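Local coordinates for MsStt7d protein (PDB 4IX3), which binds magnesium and is the kinase domain of an Stt7 homolog that probably uses ATP to phosphorylate proteins, at residues T140-T145 against L304-G309; A148-L153 against A331-A336; V256-A261 against D313-L318; V263-D268 against G297-A302. All blocks are in the same frame, centred on the assembly; numbering follows the deposited sequence. Where two conformers were deposited one is given.

Contact 1: T140-T145 against L304-G309; sequences TELGVT and LDANGG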
loop_
_atom_site.group_PDB
_atom_site.type_symbol
_atom_site.label_atom_id
_atom_site.label_comp_id
_atom_site.label_asym_id
_atom_site.label_seq_id
_atom_site.Cartn_x
_atom_site.Cartn_y
_atom_site.Cartn_z
ATOM N N THR B 140 32.410 10.194 -11.085
ATOM C CA THR B 140 32.352 9.063 -12.018
ATOM C C THR B 140 31.499 7.964 -11.385
ATOM O O THR B 140 31.242 7.992 -10.175
ATOM C CB THR B 140 33.743 8.470 -12.360
ATOM O OG1 THR B 140 34.366 7.968 -11.159
ATOM C CG2 THR B 140 34.643 9.512 -12.991
ATOM N N GLU B 141 31.081 6.974 -12.173
ATOM C CA GLU B 141 30.327 5.880 -11.575
ATOM C C GLU B 141 31.150 5.253 -10.444
ATOM O O GLU B 141 30.616 4.998 -9.342
ATOM C CB GLU B 141 29.912 4.813 -12.577
ATOM C CG GLU B 141 28.733 5.226 -13.447
ATOM C CD GLU B 141 29.080 6.237 -14.522
ATOM O OE1 GLU B 141 30.052 6.030 -15.286
ATOM O OE2 GLU B 141 28.445 7.303 -14.552
ATOM N N LEU B 142 32.455 5.022 -10.671
ATOM C CA LEU B 142 33.271 4.421 -9.629
ATOM C C LEU B 142 33.310 5.298 -8.380
ATOM O O LEU B 142 33.164 4.809 -7.252
ATOM C CB LEU B 142 34.690 4.167 -10.140
ATOM C CG LEU B 142 35.685 3.535 -9.155
ATOM C CD1 LEU B 142 35.166 2.223 -8.600
ATOM C CD2 LEU B 142 37.007 3.254 -9.888
ATOM N N GLY B 143 33.528 6.590 -8.571
ATOM C CA GLY B 143 33.633 7.532 -7.472
ATOM C C GLY B 143 32.367 7.589 -6.621
ATOM O O GLY B 143 32.442 7.467 -5.383
ATOM N N VAL B 144 31.207 7.697 -7.273
ATOM C CA VAL B 144 29.946 7.790 -6.529
ATOM C C VAL B 144 29.649 6.438 -5.879
ATOM O O VAL B 144 29.126 6.392 -4.752
ATOM C CB VAL B 144 28.750 8.313 -7.342
ATOM C CG1 VAL B 144 29.010 9.727 -7.805
ATOM C CG2 VAL B 144 28.295 7.364 -8.440
ATOM N N THR B 145 29.973 5.314 -6.535
ATOM C CA THR B 145 29.744 4.015 -5.923
ATOM C C THR B 145 30.578 3.827 -4.662
ATOM O O THR B 145 30.111 3.334 -3.645
ATOM C CB THR B 145 29.951 2.854 -6.938
ATOM O OG1 THR B 145 29.099 3.128 -8.070
ATOM C CG2 THR B 145 29.607 1.494 -6.324
ATOM N N LEU B 304 32.892 -1.623 -12.066
ATOM C CA LEU B 304 33.017 -2.940 -11.479
ATOM C C LEU B 304 34.321 -3.603 -11.942
ATOM O O LEU B 304 34.911 -4.383 -11.175
ATOM C CB LEU B 304 31.806 -3.822 -11.821
ATOM C CG LEU B 304 30.469 -3.208 -11.360
ATOM C CD1 LEU B 304 29.344 -4.157 -11.762
ATOM C CD2 LEU B 304 30.515 -3.035 -9.840
ATOM N N ASP B 305 34.719 -3.326 -13.197
ATOM C CA ASP B 305 35.970 -3.870 -13.748
ATOM C C ASP B 305 37.212 -3.283 -13.062
ATOM O O ASP B 305 38.267 -3.925 -13.049
ATOM C CB ASP B 305 36.088 -3.477 -15.218
ATOM C CG ASP B 305 35.093 -4.226 -16.106
ATOM O OD1 ASP B 305 34.656 -5.330 -15.731
ATOM O OD2 ASP B 305 34.789 -3.715 -17.211
ATOM N N ALA B 306 37.152 -2.049 -12.551
ATOM C CA ALA B 306 38.360 -1.322 -12.156
ATOM C C ALA B 306 39.111 -2.113 -11.090
ATOM O O ALA B 306 38.545 -2.794 -10.225
ATOM C CB ALA B 306 37.965 0.040 -11.598
ATOM N N ASN B 307 40.431 -1.944 -11.124
ATOM C CA ASN B 307 41.289 -2.445 -10.053
ATOM C C ASN B 307 41.142 -3.941 -9.834
ATOM O O ASN B 307 40.867 -4.415 -8.721
ATOM C CB ASN B 307 41.072 -1.656 -8.760
ATOM C CG ASN B 307 41.293 -0.165 -8.955
ATOM O OD1 ASN B 307 42.341 0.284 -9.452
ATOM N ND2 ASN B 307 40.252 0.612 -8.675
ATOM N N GLY B 308 41.320 -4.711 -10.903
ATOM C CA GLY B 308 41.273 -6.171 -10.804
ATOM C C GLY B 308 39.858 -6.700 -10.595
ATOM O O GLY B 308 39.666 -7.771 -10.040
ATOM N N GLY B 309 38.867 -5.922 -11.020
ATOM C CA GLY B 309 37.496 -6.380 -10.831
ATOM C C GLY B 309 37.024 -6.290 -9.375
ATOM O O GLY B 309 36.172 -7.074 -8.960
#

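Contact 2: A148-L153 against A331-A336; sequences AMRELL and AALSHA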
loop_
_atom_site.group_PDB
_atom_site.type_symbol
_atom_site.label_atom_id
_atom_site.label_comp_id
_atom_site.label_asym_id
_atom_site.label_seq_id
_atom_site.Cartn_x
_atom_site.Cartn_y
_atom_site.Cartn_z
ATOM N N ALA B 148 29.140 6.292 -1.864
ATOM C CA ALA B 148 27.796 5.914 -1.424
ATOM C C ALA B 148 27.822 4.585 -0.707
ATOM O O ALA B 148 27.144 4.405 0.308
ATOM C CB ALA B 148 26.852 5.826 -2.609
ATOM N N MET B 149 28.529 3.585 -1.254
ATOM C CA MET B 149 28.539 2.279 -0.648
ATOM C C MET B 149 29.241 2.295 0.706
ATOM O O MET B 149 28.835 1.562 1.613
ATOM C CB MET B 149 29.075 1.197 -1.591
ATOM C CG MET B 149 28.187 0.877 -2.784
ATOM S SD MET B 149 26.494 0.368 -2.360
ATOM C CE MET B 149 26.876 -1.146 -1.479
ATOM N N ARG B 150 30.299 3.090 0.837
ATOM C CA ARG B 150 30.967 3.124 2.137
ATOM C C ARG B 150 29.974 3.680 3.168
ATOM O O ARG B 150 29.902 3.142 4.294
ATOM C CB ARG B 150 32.212 4.028 2.036
ATOM C CG ARG B 150 33.062 4.043 3.302
ATOM C CD ARG B 150 34.238 5.003 3.197
ATOM N NE ARG B 150 35.237 4.563 2.222
ATOM C CZ ARG B 150 35.445 5.131 1.042
ATOM N NH1 ARG B 150 34.704 6.180 0.680
ATOM N NH2 ARG B 150 36.443 4.691 0.265
ATOM N N GLU B 151 29.234 4.732 2.781
ATOM C CA GLU B 151 28.257 5.314 3.726
ATOM C C GLU B 151 27.090 4.369 4.016
ATOM O O GLU B 151 26.691 4.165 5.169
ATOM C CB GLU B 151 27.768 6.642 3.158
ATOM C CG GLU B 151 28.894 7.660 3.146
ATOM C CD GLU B 151 28.611 8.893 2.326
ATOM O OE1 GLU B 151 29.534 9.761 2.236
ATOM O OE2 GLU B 151 27.508 9.036 1.708
ATOM N N LEU B 152 26.547 3.760 2.977
ATOM C CA LEU B 152 25.423 2.833 3.154
ATOM C C LEU B 152 25.811 1.600 3.969
ATOM O O LEU B 152 25.097 1.212 4.913
ATOM C CB LEU B 152 24.946 2.360 1.773
ATOM C CG LEU B 152 23.828 1.287 1.823
ATOM C CD1 LEU B 152 22.593 1.784 2.591
ATOM C CD2 LEU B 152 23.457 0.939 0.376
ATOM N N LEU B 153 26.939 0.946 3.633
ATOM C CA LEU B 153 27.334 -0.236 4.334
ATOM C C LEU B 153 27.688 0.136 5.795
ATOM O O LEU B 153 27.391 -0.657 6.707
ATOM C CB LEU B 153 28.499 -0.959 3.666
ATOM C CG LEU B 153 28.161 -1.539 2.300
ATOM C CD1 LEU B 153 29.474 -1.947 1.625
ATOM C CD2 LEU B 153 27.243 -2.719 2.434
ATOM N N ALA B 331 31.481 -6.651 7.261
ATOM C CA ALA B 331 32.602 -7.291 6.553
ATOM C C ALA B 331 32.877 -6.622 5.198
ATOM O O ALA B 331 34.045 -6.326 4.864
ATOM C CB ALA B 331 32.354 -8.783 6.410
ATOM N N ALA B 332 31.798 -6.304 4.486
ATOM C CA ALA B 332 31.864 -5.704 3.175
ATOM C C ALA B 332 32.604 -4.344 3.246
ATOM O O ALA B 332 33.269 -3.974 2.269
ATOM C CB ALA B 332 30.442 -5.559 2.610
ATOM N N LEU B 333 32.534 -3.627 4.363
ATOM C CA LEU B 333 33.239 -2.355 4.458
ATOM C C LEU B 333 34.753 -2.436 4.303
ATOM O O LEU B 333 35.379 -1.435 3.935
ATOM C CB LEU B 333 33.016 -1.746 5.833
ATOM C CG LEU B 333 31.900 -0.744 5.958
ATOM C CD1 LEU B 333 31.995 -0.212 7.367
ATOM C CD2 LEU B 333 31.978 0.391 4.953
ATOM N N SER B 334 35.338 -3.597 4.609
ATOM C CA SER B 334 36.806 -3.776 4.576
ATOM C C SER B 334 37.302 -4.167 3.182
ATOM O O SER B 334 38.468 -4.460 2.964
ATOM C CB SER B 334 37.268 -4.792 5.624
ATOM O OG SER B 334 36.687 -6.055 5.358
ATOM N N HIS B 335 36.364 -4.337 2.265
ATOM C CA HIS B 335 36.705 -4.839 0.943
ATOM C C HIS B 335 37.693 -3.961 0.209
ATOM O O HIS B 335 37.681 -2.728 0.336
ATOM C CB HIS B 335 35.430 -5.044 0.123
ATOM C CG HIS B 335 35.657 -5.826 -1.131
ATOM N ND1 HIS B 335 35.426 -7.165 -1.252
ATOM C CD2 HIS B 335 36.190 -5.388 -2.324
ATOM C CE1 HIS B 335 35.743 -7.532 -2.523
ATOM N NE2 HIS B 335 36.200 -6.436 -3.162
ATOM N N ALA B 336 38.564 -4.594 -0.587
ATOM C CA ALA B 336 39.484 -3.862 -1.462
ATOM C C ALA B 336 38.846 -2.773 -2.312
ATOM O O ALA B 336 39.503 -1.793 -2.674
ATOM C CB ALA B 336 40.202 -4.837 -2.411
#

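Contact 3: V256-A261 against D313-L318; sequences VMLQLA and DLCQRL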
loop_
_atom_site.group_PDB
_atom_site.type_symbol
_atom_site.label_atom_id
_atom_site.label_comp_id
_atom_site.label_asym_id
_atom_site.label_seq_id
_atom_site.Cartn_x
_atom_site.Cartn_y
_atom_site.Cartn_z
ATOM N N VAL B 256 21.818 -1.881 -4.836
ATOM C CA VAL B 256 22.132 -0.447 -4.903
ATOM C C VAL B 256 23.497 -0.288 -5.606
ATOM O O VAL B 256 23.629 0.599 -6.440
ATOM C CB VAL B 256 22.224 0.143 -3.472
ATOM C CG1 VAL B 256 22.771 1.573 -3.473
ATOM C CG2 VAL B 256 20.836 0.120 -2.812
ATOM N N MET B 257 24.487 -1.077 -5.208
ATOM C CA MET B 257 25.801 -0.964 -5.816
ATOM C C MET B 257 25.783 -1.170 -7.338
ATOM O O MET B 257 26.413 -0.388 -8.074
ATOM C CB MET B 257 26.725 -1.986 -5.209
ATOM C CG MET B 257 28.134 -1.906 -5.815
ATOM S SD MET B 257 29.343 -2.655 -4.753
ATOM C CE MET B 257 30.795 -2.562 -5.829
ATOM N N LEU B 258 25.047 -2.195 -7.806
ATOM C CA LEU B 258 24.928 -2.399 -9.255
ATOM C C LEU B 258 24.398 -1.156 -9.935
ATOM O O LEU B 258 24.858 -0.777 -11.009
ATOM C CB LEU B 258 24.003 -3.567 -9.552
ATOM C CG LEU B 258 24.583 -4.958 -9.210
ATOM C CD1 LEU B 258 23.519 -6.027 -9.101
ATOM C CD2 LEU B 258 25.642 -5.388 -10.246
ATOM N N GLN B 259 23.329 -0.558 -9.379
ATOM C CA GLN B 259 22.760 0.598 -10.027
ATOM C C GLN B 259 23.662 1.823 -9.995
ATOM O O GLN B 259 23.701 2.580 -10.950
ATOM C CB GLN B 259 21.399 0.879 -9.401
ATOM C CG GLN B 259 20.435 -0.284 -9.567
ATOM C CD GLN B 259 18.982 0.104 -9.440
ATOM O OE1 GLN B 259 18.190 0.018 -10.412
ATOM N NE2 GLN B 259 18.604 0.402 -8.236
ATOM N N LEU B 260 24.325 2.051 -8.854
ATOM C CA LEU B 260 25.251 3.186 -8.818
ATOM C C LEU B 260 26.399 2.969 -9.814
ATOM O O LEU B 260 26.837 3.925 -10.430
ATOM C CB LEU B 260 25.801 3.360 -7.400
ATOM C CG LEU B 260 24.710 3.724 -6.384
ATOM C CD1 LEU B 260 25.391 3.793 -5.042
ATOM C CD2 LEU B 260 24.080 5.042 -6.804
ATOM N N ALA B 261 26.902 1.736 -9.881
ATOM C CA ALA B 261 28.100 1.435 -10.669
ATOM C C ALA B 261 27.871 1.422 -12.176
ATOM O O ALA B 261 28.817 1.709 -12.923
ATOM C CB ALA B 261 28.674 0.100 -10.209
ATOM N N ASP B 313 33.837 -8.235 -7.441
ATOM C CA ASP B 313 34.022 -9.120 -6.328
ATOM C C ASP B 313 33.128 -8.691 -5.162
ATOM O O ASP B 313 32.574 -9.541 -4.479
ATOM C CB ASP B 313 35.491 -9.173 -5.856
ATOM C CG ASP B 313 35.707 -10.314 -4.870
ATOM O OD1 ASP B 313 35.829 -10.048 -3.657
ATOM O OD2 ASP B 313 35.676 -11.507 -5.282
ATOM N N LEU B 314 33.030 -7.390 -4.896
ATOM C CA LEU B 314 32.215 -6.936 -3.754
ATOM C C LEU B 314 30.736 -7.216 -4.007
ATOM O O LEU B 314 29.997 -7.646 -3.118
ATOM C CB LEU B 314 32.439 -5.436 -3.492
ATOM C CG LEU B 314 31.571 -4.838 -2.382
ATOM C CD1 LEU B 314 31.655 -5.604 -1.059
ATOM C CD2 LEU B 314 31.878 -3.346 -2.211
ATOM N N CYS B 315 30.288 -6.975 -5.223
ATOM C CA CYS B 315 28.935 -7.389 -5.619
ATOM C C CYS B 315 28.740 -8.879 -5.366
ATOM O O CYS B 315 27.724 -9.276 -4.810
ATOM C CB CYS B 315 28.619 -7.074 -7.087
ATOM S SG CYS B 315 28.318 -5.334 -7.423
ATOM N N GLN B 316 29.686 -9.732 -5.775
ATOM C CA GLN B 316 29.562 -11.168 -5.539
ATOM C C GLN B 316 29.416 -11.453 -4.036
ATOM O O GLN B 316 28.589 -12.274 -3.610
ATOM C CB GLN B 316 30.775 -11.945 -6.078
ATOM C CG GLN B 316 30.704 -13.446 -5.749
ATOM C CD GLN B 316 29.565 -14.110 -6.490
ATOM O OE1 GLN B 316 28.414 -14.164 -6.022
ATOM N NE2 GLN B 316 29.867 -14.588 -7.681
ATOM N N ARG B 317 30.214 -10.766 -3.218
ATOM C CA ARG B 317 30.140 -10.966 -1.761
ATOM C C ARG B 317 28.778 -10.589 -1.178
ATOM O O ARG B 317 28.228 -11.321 -0.366
ATOM C CB ARG B 317 31.193 -10.094 -1.028
ATOM C CG ARG B 317 32.665 -10.382 -1.358
ATOM C CD ARG B 317 32.938 -11.765 -0.868
ATOM N NE ARG B 317 32.751 -11.856 0.599
ATOM C CZ ARG B 317 31.919 -12.707 1.201
ATOM N NH1 ARG B 317 31.234 -13.616 0.506
ATOM N NH2 ARG B 317 31.801 -12.686 2.523
ATOM N N LEU B 318 28.248 -9.455 -1.617
ATOM C CA LEU B 318 26.965 -8.991 -1.107
ATOM C C LEU B 318 25.787 -9.789 -1.671
ATOM O O LEU B 318 24.677 -9.695 -1.131
ATOM C CB LEU B 318 26.787 -7.510 -1.501
ATOM C CG LEU B 318 27.674 -6.505 -0.706
ATOM C CD1 LEU B 318 27.605 -5.135 -1.316
ATOM C CD2 LEU B 318 27.228 -6.449 0.774
#

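Contact 4: V263-D268 against G297-A302; sequences VGLRTD and GTMDFA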
loop_
_atom_site.group_PDB
_atom_site.type_symbol
_atom_site.label_atom_id
_atom_site.label_comp_id
_atom_site.label_asym_id
_atom_site.label_seq_id
_atom_site.Cartn_x
_atom_site.Cartn_y
_atom_site.Cartn_z
ATOM N N VAL B 263 25.398 2.680 -15.285
ATOM C CA VAL B 263 24.311 3.594 -15.697
ATOM C C VAL B 263 23.131 2.785 -16.258
ATOM O O VAL B 263 21.963 3.067 -15.936
ATOM C CB VAL B 263 24.777 4.719 -16.655
ATOM C CG1 VAL B 263 23.587 5.520 -17.178
ATOM C CG2 VAL B 263 25.773 5.615 -15.925
ATOM N N GLY B 264 23.425 1.835 -17.127
ATOM C CA GLY B 264 22.352 1.054 -17.754
ATOM C C GLY B 264 21.567 0.158 -16.805
ATOM O O GLY B 264 20.482 -0.328 -17.196
ATOM N N LEU B 265 22.037 -0.049 -15.557
ATOM C CA LEU B 265 21.239 -0.813 -14.610
ATOM C C LEU B 265 20.366 0.085 -13.740
ATOM O O LEU B 265 19.715 -0.427 -12.826
ATOM C CB LEU B 265 22.118 -1.687 -13.729
ATOM C CG LEU B 265 22.996 -2.670 -14.533
ATOM C CD1 LEU B 265 23.850 -3.496 -13.585
ATOM C CD2 LEU B 265 22.129 -3.547 -15.431
ATOM N N ARG B 266 20.337 1.389 -14.019
ATOM C CA ARG B 266 19.575 2.312 -13.149
ATOM C C ARG B 266 18.068 2.286 -13.378
ATOM O O ARG B 266 17.318 2.811 -12.561
ATOM C CB ARG B 266 20.105 3.749 -13.257
ATOM C CG ARG B 266 21.517 3.791 -12.671
ATOM C CD ARG B 266 22.156 5.144 -12.791
ATOM N NE ARG B 266 23.469 5.130 -12.143
ATOM C CZ ARG B 266 24.330 6.155 -12.218
ATOM N NH1 ARG B 266 23.996 7.278 -12.862
ATOM N NH2 ARG B 266 25.539 6.083 -11.652
ATOM N N THR B 267 17.625 1.771 -14.529
ATOM C CA THR B 267 16.191 1.647 -14.749
ATOM C C THR B 267 15.759 0.338 -14.096
ATOM O O THR B 267 16.563 -0.577 -13.891
ATOM C CB THR B 267 15.901 1.545 -16.242
ATOM O OG1 THR B 267 16.635 0.440 -16.771
ATOM C CG2 THR B 267 16.310 2.800 -16.945
ATOM N N ASP B 268 14.473 0.232 -13.768
ATOM C CA ASP B 268 13.948 -1.010 -13.222
ATOM C C ASP B 268 14.222 -2.153 -14.191
ATOM O O ASP B 268 14.560 -3.243 -13.754
ATOM C CB ASP B 268 12.425 -0.940 -13.043
ATOM C CG ASP B 268 11.989 -0.066 -11.882
ATOM O OD1 ASP B 268 12.797 0.468 -11.084
ATOM O OD2 ASP B 268 10.774 -0.007 -11.651
ATOM N N GLY B 297 26.020 -4.731 -24.573
ATOM C CA GLY B 297 26.920 -3.836 -25.258
ATOM C C GLY B 297 26.523 -2.391 -25.086
ATOM O O GLY B 297 27.340 -1.514 -25.371
ATOM N N THR B 298 25.271 -2.135 -24.707
ATOM C CA THR B 298 24.795 -0.763 -24.476
ATOM C C THR B 298 25.280 -0.231 -23.134
ATOM O O THR B 298 25.143 0.965 -22.883
ATOM C CB THR B 298 23.251 -0.563 -24.580
ATOM O OG1 THR B 298 22.581 -1.190 -23.479
ATOM C CG2 THR B 298 22.638 -1.040 -25.925
ATOM N N MET B 299 25.854 -1.094 -22.290
ATOM C CA MET B 299 26.253 -0.711 -20.934
ATOM C C MET B 299 27.756 -0.697 -20.771
ATOM O O MET B 299 28.485 -1.237 -21.618
ATOM C CB MET B 299 25.627 -1.641 -19.888
ATOM C CG MET B 299 24.128 -1.825 -20.094
ATOM S SD MET B 299 23.383 -2.481 -18.599
ATOM C CE MET B 299 21.742 -2.800 -19.229
ATOM N N ASP B 300 28.198 -0.045 -19.697
ATOM C CA ASP B 300 29.625 0.117 -19.439
ATOM C C ASP B 300 29.933 -0.287 -17.989
ATOM O O ASP B 300 29.481 0.382 -17.040
ATOM C CB ASP B 300 30.004 1.572 -19.692
ATOM C CG ASP B 300 31.485 1.830 -19.574
ATOM O OD1 ASP B 300 32.229 1.015 -19.002
ATOM O OD2 ASP B 300 31.908 2.900 -20.056
ATOM N N PHE B 301 30.556 -1.459 -17.836
ATOM C CA PHE B 301 30.857 -2.037 -16.524
ATOM C C PHE B 301 32.184 -1.549 -15.927
ATOM O O PHE B 301 32.672 -2.172 -14.968
ATOM C CB PHE B 301 30.867 -3.541 -16.588
ATOM C CG PHE B 301 29.542 -4.121 -16.964
ATOM C CD1 PHE B 301 28.503 -4.185 -16.044
ATOM C CD2 PHE B 301 29.338 -4.614 -18.239
ATOM C CE1 PHE B 301 27.266 -4.714 -16.399
ATOM C CE2 PHE B 301 28.107 -5.132 -18.605
ATOM C CZ PHE B 301 27.072 -5.194 -17.683
ATOM N N ALA B 302 32.760 -0.454 -16.452
ATOM C CA ALA B 302 34.109 -0.008 -16.002
ATOM C C ALA B 302 34.229 0.082 -14.478
ATOM O O ALA B 302 35.288 -0.265 -13.910
ATOM C CB ALA B 302 34.488 1.329 -16.601
HETATM O O HOH W 1 27.961 2.806 -16.731
HETATM O O HOH W 2 25.991 1.732 -18.631
#

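Contact 1: T140-T145 against L304-G309
L142 meets A306 through one methyl: CD2 of L142 lies 3.8 Å from CB of A306, and this single apolar touch is the tight part of the contact. Both CB atoms point at the opposite segment. L142 carries CG anti to its own backbone nitrogen (chi1 180°), which sends the isobutyl group out from its helix and across to the alanine. Beyond that point the packing thins. CD2 of L142 is 4.4 Å from ND2 of the exposed N307, a marginal approach with no hydrogen bond, and only 97 Å² is buried in all. N307 coordinates magnesium in a crystal structure of this protein, although no ion sits on it here. Near L142 the helix start is fixed locally: T140 is the N-cap, and its OG1 accepts from G143 N at 3.0 Å with an N-H...O angle of 160°. One turn on, T145 OG1 donates to E141 O over 2.7 Å, from above the carbonyl plane and from the face opposite T145 N. The contact thus joins the first turn of helix 141-161 to the start of helix 302-318, where the bonding is interrupted at N307 and G308, with F337 also against L142 and helix 246-261 packed on T145 and L304.

Contact 2: A148-L153 against A331-A336
L333 lays its CD2 methyl against helix 141-161, 3.5 Å from the carbonyl oxygen of R150 and 3.9 Å from CB of L153. The same methyl is 4.2 Å from CG of R150, whose side chain crosses that of L333 at about a right angle. Beside this, CD1 of L153 meets CB of A332 at 3.9 Å. The chi1 of L333, -95°, is off the staggered values and goes with CD2 being brought over R150 O and CB of L153. The next shell fixes these groups. A type I turn from A332 to H335 presents L333, and the carbonyl of A331 accepts from S334 N and also from S334 OG, the latter at 2.7 Å and in the carbonyl plane. R150 NH2 bonds to the carbonyl of F338, F338 and A253 pack on L153, and L314 and L318 of helix 302-318 back A332. The leucine and histidine of the turn fit the Leu-x-His signature near the C-terminal end of kinase catalytic domains. No hydrogen bond crosses between the segments; the 187 Å² buried here implies cohesion by apolar packing, while the serine of the turn and the backbone N of H335 bond back to A331 and A332.

Contact 3: V256-A261 against D313-L318
L314 opens the contact by setting its CD2 methyl 3.7 Å from SD of M257, with CG behind it at 3.9 Å from the same sulfur. Its CG stands anti to the backbone nitrogen (chi1 176°), and this swings the isobutyl group round to the methionine although its CB does not face the other helix. The two side chains cross obliquely, M257 running extended beyond CG so that its CE methyl lies 3.9 Å from CD2 of L314. C315 follows, its CB directed at helix 246-261. It was deposited in two conformers, so its distances hold for one of them: there SG is 3.8 Å from CG of M257 and 3.9 Å from CD2 of L258, lodging between two consecutive side chains. The short helical segments run close to antiparallel, at 156° with axes 10.5 Å apart, in the helical lobe of the protein kinase fold, where helix 246-261 by sequence and position matches the central helix F and helix 302-318 is probably helix H. Cutting M257 back to alanine removes CG, SD and CE, and is likely to leave L314 and C315 without that partner and open a gap between the helices. M257 is also packed by T145 and M149 of helix 141-161 and by L304. Farther along, R317 faces the following loop, where NH1 bonds to the carbonyl of A325, and L318, the last residue of the segment, points its CB back toward helix 246-261.

Contact 4: V263-D268 against G297-A302
V263 N donates to a water 2.9 Å away, and that water passes a hydrogen bond on to the carbonyl oxygen of D300, again over 2.9 Å. A second water joins the next pair of backbones, accepting from both G264 N and D300 N, so two solvent bridges span a contact with no direct hydrogen bond across it. Beside them M299 lies along the G264 backbone. Its chain is extended beyond CG, with CE 3.4 Å from G264 O and SD 3.7 Å from G264 C. The same sulfur meets CD2 of L265 at 3.6 Å, and the two side chains cross at about a right angle. G264 allows this approach: a beta carbon there would fall 2.6 Å from CG of M299, a clash. The segments are the turn that leads from helix 246-261 to helix 268-280 and the loop before helix 302-318, in the helical lobe of the kinase fold. There D300 forms an Asx turn, its OD1 accepting from A302 N at 151° and from outside the carboxylate plane. A serine at M299 would probably strip L265 of its sulfur neighbour and leave the G264 peptide uncovered on that side. Behind the turn, R266 bonds to the carbonyls of Q259 and L260 at the end of helix 246-261, while T267 OG1 caps helix 268-280 at G270 N. R273 and V262 also pack on M299.

From the N terminus, helix 141-161 supplies the first partners of contacts 1 and 2, six-residue segments a short step apart. Contact 1 closes back at 304-309 and contact 2 later, at 331-336, so the two loops cross. Helix 246-261 then opens contact 3, whose closure at 313-318 falls beyond that of contact 1 but before that of contact 2: it crosses the first and lies wholly within the second. Contact 4, from 263-268 to 297-302, is the innermost, enclosed by all three others. Direct touches join contact 3 to each of the rest, tying helices 141-161, 246-261 and 302-318 to the turn at 331-336, with contact 4 joining the loops that precede helix 268-280 and helix 302-318.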